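Local coordinates for universal stress protein (Pseudomonas aeruginosa UCBPP-PA14, PDB 7MQ5) that is of unknown function but belongs to the universal stress protein family, whose members are commonly linked to bacterial survival under stress and often bind nucleotides, at residues A[9-14]-A[37-42]; A[42-47]-A[69-74]. One frame throughout, in Å; residues are numbered along the deposited sequence. Where two conformers were deposited one is given.

Contact 1. Residues A[9-14]-A[37-42]; sequences SILVVI and HLHLLV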
loop_
_atom_site.group_PDB
_atom_site.type_symbol
_atom_site.label_atom_id
_atom_site.label_comp_id
_atom_site.label_asym_id
_atom_site.label_seq_id
_atom_site.Cartn_x
_atom_site.Cartn_y
_atom_site.Cartn_z
ATOM N N SER A 9 2.553 3.089 14.833
ATOM C CA SER A 9 1.896 1.799 15.146
ATOM C C SER A 9 1.307 1.226 13.860
ATOM O O SER A 9 0.820 1.987 12.991
ATOM C CB SER A 9 0.897 1.875 16.277
ATOM O OG SER A 9 -0.264 2.593 15.916
ATOM N N ILE A 10 1.418 -0.086 13.751
ATOM C CA ILE A 10 0.949 -0.848 12.576
ATOM C C ILE A 10 -0.093 -1.857 13.022
ATOM O O ILE A 10 0.164 -2.615 13.986
ATOM C CB ILE A 10 2.141 -1.563 11.921
ATOM C CG1 ILE A 10 3.209 -0.564 11.472
ATOM C CG2 ILE A 10 1.672 -2.460 10.788
ATOM C CD1 ILE A 10 4.482 -1.210 10.986
ATOM N N LEU A 11 -1.245 -1.829 12.365
ATOM C CA LEU A 11 -2.274 -2.868 12.588
ATOM C C LEU A 11 -1.941 -4.062 11.689
ATOM O O LEU A 11 -1.857 -3.888 10.452
ATOM C CB LEU A 11 -3.656 -2.303 12.272
ATOM C CG LEU A 11 -4.812 -3.275 12.492
ATOM C CD1 LEU A 11 -4.902 -3.678 13.957
ATOM C CD2 LEU A 11 -6.117 -2.655 12.015
ATOM N N VAL A 12 -1.736 -5.226 12.299
ATOM C CA VAL A 12 -1.400 -6.465 11.561
ATOM C C VAL A 12 -2.605 -7.393 11.634
ATOM O O VAL A 12 -2.965 -7.827 12.743
ATOM C CB VAL A 12 -0.149 -7.139 12.141
ATOM C CG1 VAL A 12 0.283 -8.310 11.281
ATOM C CG2 VAL A 12 0.997 -6.158 12.339
ATOM N N VAL A 13 -3.224 -7.662 10.495
ATOM C CA VAL A 13 -4.373 -8.600 10.460
ATOM C C VAL A 13 -3.813 -10.022 10.439
ATOM O O VAL A 13 -3.113 -10.383 9.483
ATOM C CB VAL A 13 -5.276 -8.308 9.262
ATOM C CG1 VAL A 13 -6.435 -9.293 9.222
ATOM C CG2 VAL A 13 -5.776 -6.880 9.306
ATOM N N ILE A 14 -4.130 -10.781 11.479
ATOM C CA ILE A 14 -3.647 -12.176 11.673
ATOM C C ILE A 14 -4.765 -13.144 11.291
ATOM O O ILE A 14 -5.862 -13.034 11.848
ATOM C CB ILE A 14 -3.211 -12.396 13.143
ATOM C CG1 ILE A 14 -2.082 -11.451 13.571
ATOM C CG2 ILE A 14 -2.842 -13.857 13.382
ATOM C CD1 ILE A 14 -0.775 -11.648 12.832
ATOM N N HIS A 37 5.281 0.214 16.844
ATOM C CA HIS A 37 4.491 -0.729 17.660
ATOM C C HIS A 37 3.687 -1.619 16.710
ATOM O O HIS A 37 3.250 -1.133 15.651
ATOM C CB HIS A 37 3.557 0.069 18.562
ATOM C CG HIS A 37 2.682 -0.807 19.377
ATOM N ND1 HIS A 37 3.124 -1.417 20.535
ATOM C CD2 HIS A 37 1.408 -1.204 19.191
ATOM C CE1 HIS A 37 2.144 -2.162 21.013
ATOM N NE2 HIS A 37 1.085 -2.051 20.211
ATOM N N LEU A 38 3.536 -2.889 17.068
ATOM C CA LEU A 38 2.687 -3.828 16.305
ATOM C C LEU A 38 1.440 -4.165 17.118
ATOM O O LEU A 38 1.581 -4.670 18.256
ATOM C CB LEU A 38 3.451 -5.117 16.003
ATOM C CG LEU A 38 4.748 -4.946 15.211
ATOM C CD1 LEU A 38 5.368 -6.310 14.921
ATOM C CD2 LEU A 38 4.517 -4.176 13.915
ATOM N N HIS A 39 0.261 -3.914 16.550
ATOM C CA HIS A 39 -1.014 -4.366 17.153
ATOM C C HIS A 39 -1.546 -5.518 16.307
ATOM O O HIS A 39 -1.890 -5.308 15.130
ATOM C CB HIS A 39 -2.013 -3.225 17.262
ATOM C CG HIS A 39 -3.265 -3.648 17.950
ATOM N ND1 HIS A 39 -3.288 -3.925 19.301
ATOM C CD2 HIS A 39 -4.520 -3.847 17.490
ATOM C CE1 HIS A 39 -4.517 -4.267 19.637
ATOM N NE2 HIS A 39 -5.288 -4.228 18.546
ATOM N N LEU A 40 -1.586 -6.708 16.891
ATOM C CA LEU A 40 -2.034 -7.917 16.165
ATOM C C LEU A 40 -3.531 -8.113 16.392
ATOM O O LEU A 40 -3.959 -8.202 17.559
ATOM C CB LEU A 40 -1.260 -9.142 16.655
ATOM C CG LEU A 40 0.251 -8.989 16.816
ATOM C CD1 LEU A 40 0.888 -10.315 17.195
ATOM C CD2 LEU A 40 0.898 -8.419 15.568
ATOM N N LEU A 41 -4.279 -8.249 15.308
ATOM C CA LEU A 41 -5.748 -8.367 15.400
ATOM C C LEU A 41 -6.216 -9.654 14.731
ATOM O O LEU A 41 -5.873 -9.886 13.559
ATOM C CB LEU A 41 -6.394 -7.161 14.710
ATOM C CG LEU A 41 -7.908 -7.239 14.506
ATOM C CD1 LEU A 41 -8.640 -7.183 15.842
ATOM C CD2 LEU A 41 -8.391 -6.144 13.561
ATOM N N VAL A 42 -7.018 -10.431 15.457
ATOM C CA VAL A 42 -7.758 -11.572 14.852
ATOM C C VAL A 42 -9.229 -11.150 14.786
ATOM O O VAL A 42 -9.780 -10.778 15.826
ATOM C CB VAL A 42 -7.578 -12.889 15.627
ATOM C CG1 VAL A 42 -8.491 -13.968 15.063
ATOM C CG2 VAL A 42 -6.130 -13.345 15.620
#
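S9-V13 pairs with H37-L41 as two neighbouring parallel strands, their axes 4.7 Å apart at closest approach and their directions 24° apart. Five backbone hydrogen bonds lace them in the parallel pattern: I10 bonds H37 O and H39 N, V12 bonds H39 O and L41 N, and I14 N closes the series on L41 O at 2.9 Å. On the face carrying L11, H39 and L41, L11 CD1, in the conformer given, meets the edge of the H39 imidazole in its plane, 3.6 Å from H39 CD2, and rests against L41 CB. H39 has CG anti to its backbone N (chi1 -176°), which sets the ring beside L11. On the other face V12 and L40 lie side by side, V12 CB 3.8 Å from L40 CD2, and L38 CD2 lies 4.1 Å from I10 CB. I14 reaches back with CG1 to L40 CB (3.9 Å). Both H39 ring nitrogens have partners: ND1 bonds S68 and NE2 bonds E84. The pair forms a beta-alpha-beta crossover with helix 22-34, whose A27 and I30 pack under V12 and I10; helix 77-88 covers L11 and L41, and strand 92-96 flanks 9-13 on its other edge.

Contact 2. Residues A[42-47]-A[69-74]; sequences VCEKRR and TNQAWK
Q71 grips the turn after strand 37-43 with one amide nitrogen: NE2 donates to R47 O at 2.7 Å and to E44 O at 3.0 Å. The first bond runs almost straight into its carbonyl (C=O...N 174°), whereas the second comes from above the E44 carbonyl plane, at 117°; both acceptors lie in the Q71 amide plane. An extended chain, CG anti to the backbone N (chi1 179°), carries the amide across, and OE1 accepts from H49 N. Backbone bonds continue the parallel sheet from V42 N to N70 O and from A72 N to V42 O, then fade into a weak E44 N to A72 O bond. Charge closes the turn on itself: R47 holds E44 side-on, NE to OE2 (2.9 Å) and NH1 to OE1, while R47 N also reaches OE2. R47 NH1 also forms a salt bridge with D17, and H49 bonds E44 OE1. W73 packs along the backbone, its CE3 edge near C43 C (3.8 Å) and its CB against E44 C; the one apolar side-chain pair is C43 CB to W73 CE3, at 4.2 Å. The segments end two strands of a beta-alpha-beta unit; helix 50-62 packs on V42 through L53, and helix 77-88 lies against C43 and A72.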
loop_
_atom_site.group_PDB
_atom_site.type_symbol
_atom_site.label_atom_id
_atom_site.label_comp_id
_atom_site.label_asym_id
_atom_site.label_seq_id
_atom_site.Cartn_x
_atom_site.Cartn_y
_atom_site.Cartn_z
ATOM N N VAL A 42 -7.018 -10.431 15.457
ATOM C CA VAL A 42 -7.758 -11.572 14.852
ATOM C C VAL A 42 -9.229 -11.150 14.786
ATOM O O VAL A 42 -9.780 -10.778 15.826
ATOM C CB VAL A 42 -7.578 -12.889 15.627
ATOM C CG1 VAL A 42 -8.491 -13.968 15.063
ATOM C CG2 VAL A 42 -6.130 -13.345 15.620
ATOM N N CYS A 43 -9.818 -11.225 13.599
ATOM C CA CYS A 43 -11.230 -10.840 13.386
ATOM C C CYS A 43 -12.088 -12.103 13.381
ATOM O O CYS A 43 -12.185 -12.761 12.333
ATOM C CB CYS A 43 -11.397 -10.082 12.079
ATOM S SG CYS A 43 -10.390 -8.586 11.995
ATOM N N GLU A 44 -12.667 -12.435 14.533
ATOM C CA GLU A 44 -13.495 -13.656 14.653
ATOM C C GLU A 44 -14.285 -13.583 15.951
ATOM O O GLU A 44 -13.768 -13.026 16.935
ATOM C CB GLU A 44 -12.615 -14.906 14.674
ATOM C CG GLU A 44 -13.416 -16.197 14.738
ATOM C CD GLU A 44 -12.606 -17.480 14.747
ATOM O OE1 GLU A 44 -11.521 -17.506 14.123
ATOM O OE2 GLU A 44 -13.075 -18.458 15.373
ATOM N N LYS A 45 -15.480 -14.159 15.942
ATOM C CA LYS A 45 -16.318 -14.204 17.162
ATOM C C LYS A 45 -16.206 -15.563 17.865
ATOM O O LYS A 45 -16.085 -15.576 19.100
ATOM C CB LYS A 45 -17.786 -13.975 16.795
ATOM C CG LYS A 45 -18.754 -13.958 17.970
ATOM C CD LYS A 45 -20.196 -13.715 17.575
ATOM C CE LYS A 45 -20.823 -14.870 16.821
ATOM N NZ LYS A 45 -22.252 -14.625 16.515
ATOM N N ARG A 46 -16.191 -16.666 17.111
ATOM C CA ARG A 46 -16.429 -17.986 17.763
ATOM C C ARG A 46 -15.274 -18.492 18.638
ATOM O O ARG A 46 -15.497 -18.710 19.854
ATOM C CB ARG A 46 -16.762 -19.050 16.715
ATOM C CG ARG A 46 -16.976 -20.433 17.321
ATOM C CD ARG A 46 -17.477 -21.451 16.326
ATOM N NE ARG A 46 -16.535 -21.700 15.255
ATOM C CZ ARG A 46 -15.679 -22.716 15.189
ATOM N NH1 ARG A 46 -15.631 -23.627 16.144
ATOM N NH2 ARG A 46 -14.868 -22.812 14.148
ATOM N N ARG A 47 -14.122 -18.786 18.049
ATOM C CA ARG A 47 -13.060 -19.450 18.850
ATOM C C ARG A 47 -12.318 -18.442 19.732
ATOM O O ARG A 47 -12.153 -17.292 19.325
ATOM C CB ARG A 47 -12.097 -20.193 17.925
ATOM C CG ARG A 47 -12.752 -21.341 17.175
ATOM C CD ARG A 47 -11.858 -21.894 16.092
ATOM N NE ARG A 47 -11.590 -20.877 15.087
ATOM C CZ ARG A 47 -10.824 -21.052 14.018
ATOM N NH1 ARG A 47 -10.642 -20.067 13.160
ATOM N NH2 ARG A 47 -10.223 -22.210 13.814
ATOM N N THR A 69 -2.192 -7.082 21.399
ATOM C CA THR A 69 -3.035 -8.014 20.620
ATOM C C THR A 69 -4.498 -7.815 20.999
ATOM O O THR A 69 -4.806 -7.334 22.118
ATOM C CB THR A 69 -2.672 -9.491 20.865
ATOM O OG1 THR A 69 -3.009 -9.857 22.204
ATOM C CG2 THR A 69 -1.214 -9.811 20.633
ATOM N N ASN A 70 -5.362 -8.232 20.095
ATOM C CA ASN A 70 -6.799 -8.224 20.397
ATOM C C ASN A 70 -7.535 -9.140 19.425
ATOM O O ASN A 70 -7.079 -9.345 18.302
ATOM C CB ASN A 70 -7.398 -6.822 20.314
ATOM C CG ASN A 70 -8.774 -6.735 20.938
ATOM O OD1 ASN A 70 -9.072 -7.409 21.925
ATOM N ND2 ASN A 70 -9.611 -5.881 20.384
ATOM N N GLN A 71 -8.650 -9.664 19.899
ATOM C CA GLN A 71 -9.599 -10.411 19.063
ATOM C C GLN A 71 -10.897 -9.608 19.098
ATOM O O GLN A 71 -11.319 -9.216 20.192
ATOM C CB GLN A 71 -9.800 -11.829 19.579
ATOM C CG GLN A 71 -10.801 -12.598 18.745
ATOM C CD GLN A 71 -10.955 -14.035 19.171
ATOM O OE1 GLN A 71 -10.165 -14.557 19.961
ATOM N NE2 GLN A 71 -11.971 -14.684 18.624
ATOM N N ALA A 72 -11.489 -9.357 17.939
ATOM C CA ALA A 72 -12.713 -8.541 17.865
ATOM C C ALA A 72 -13.574 -8.999 16.696
ATOM O O ALA A 72 -13.091 -9.711 15.795
ATOM C CB ALA A 72 -12.336 -7.090 17.698
ATOM N N TRP A 73 -14.830 -8.585 16.731
ATOM C CA TRP A 73 -15.747 -8.854 15.609
ATOM C C TRP A 73 -16.948 -7.939 15.713
ATOM O O TRP A 73 -17.671 -8.026 16.723
ATOM C CB TRP A 73 -16.241 -10.307 15.550
ATOM C CG TRP A 73 -17.150 -10.455 14.372
ATOM C CD1 TRP A 73 -18.506 -10.291 14.331
ATOM C CD2 TRP A 73 -16.726 -10.607 13.010
ATOM N NE1 TRP A 73 -18.951 -10.381 13.041
ATOM C CE2 TRP A 73 -17.883 -10.575 12.205
ATOM C CE3 TRP A 73 -15.485 -10.821 12.396
ATOM C CZ2 TRP A 73 -17.827 -10.742 10.820
ATOM C CZ3 TRP A 73 -15.436 -10.985 11.030
ATOM C CH2 TRP A 73 -16.590 -10.938 10.252
ATOM N N LYS A 74 -17.129 -7.079 14.718
ATOM C CA LYS A 74 -18.426 -6.366 14.664
ATOM C C LYS A 74 -18.807 -6.127 13.196
ATOM O O LYS A 74 -18.037 -5.500 12.449
ATOM C CB LYS A 74 -18.452 -5.105 15.532
ATOM C CG LYS A 74 -19.835 -4.476 15.666
ATOM C CD LYS A 74 -19.898 -3.250 16.549
ATOM C CE LYS A 74 -21.287 -2.649 16.612
ATOM N NZ LYS A 74 -21.788 -2.278 15.267
#

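How the contacts relate
Contacts 1 and 2 lie on opposite edges of strand 37-43 and follow one another along the chain, with V42 in both. Contact 1 joins the strand to 9-13, deeper in the sheet; contact 2 joins its C-terminal end and the following turn to 67-72, the outermost strand on that side within the chain. They lie about 12 Å apart, centre to centre, and N70 bridges them, its N probably hydrogen-bonded to L40 O. Chemistry follows place: the buried contact is a regular backbone ladder with aliphatic packing and one imidazole edge, whereas the surface one has fewer ladder bonds and adds a glutamine amide, a salt bridge and an indole edge. Both belong to successive right-handed crossovers of an alpha/beta fold.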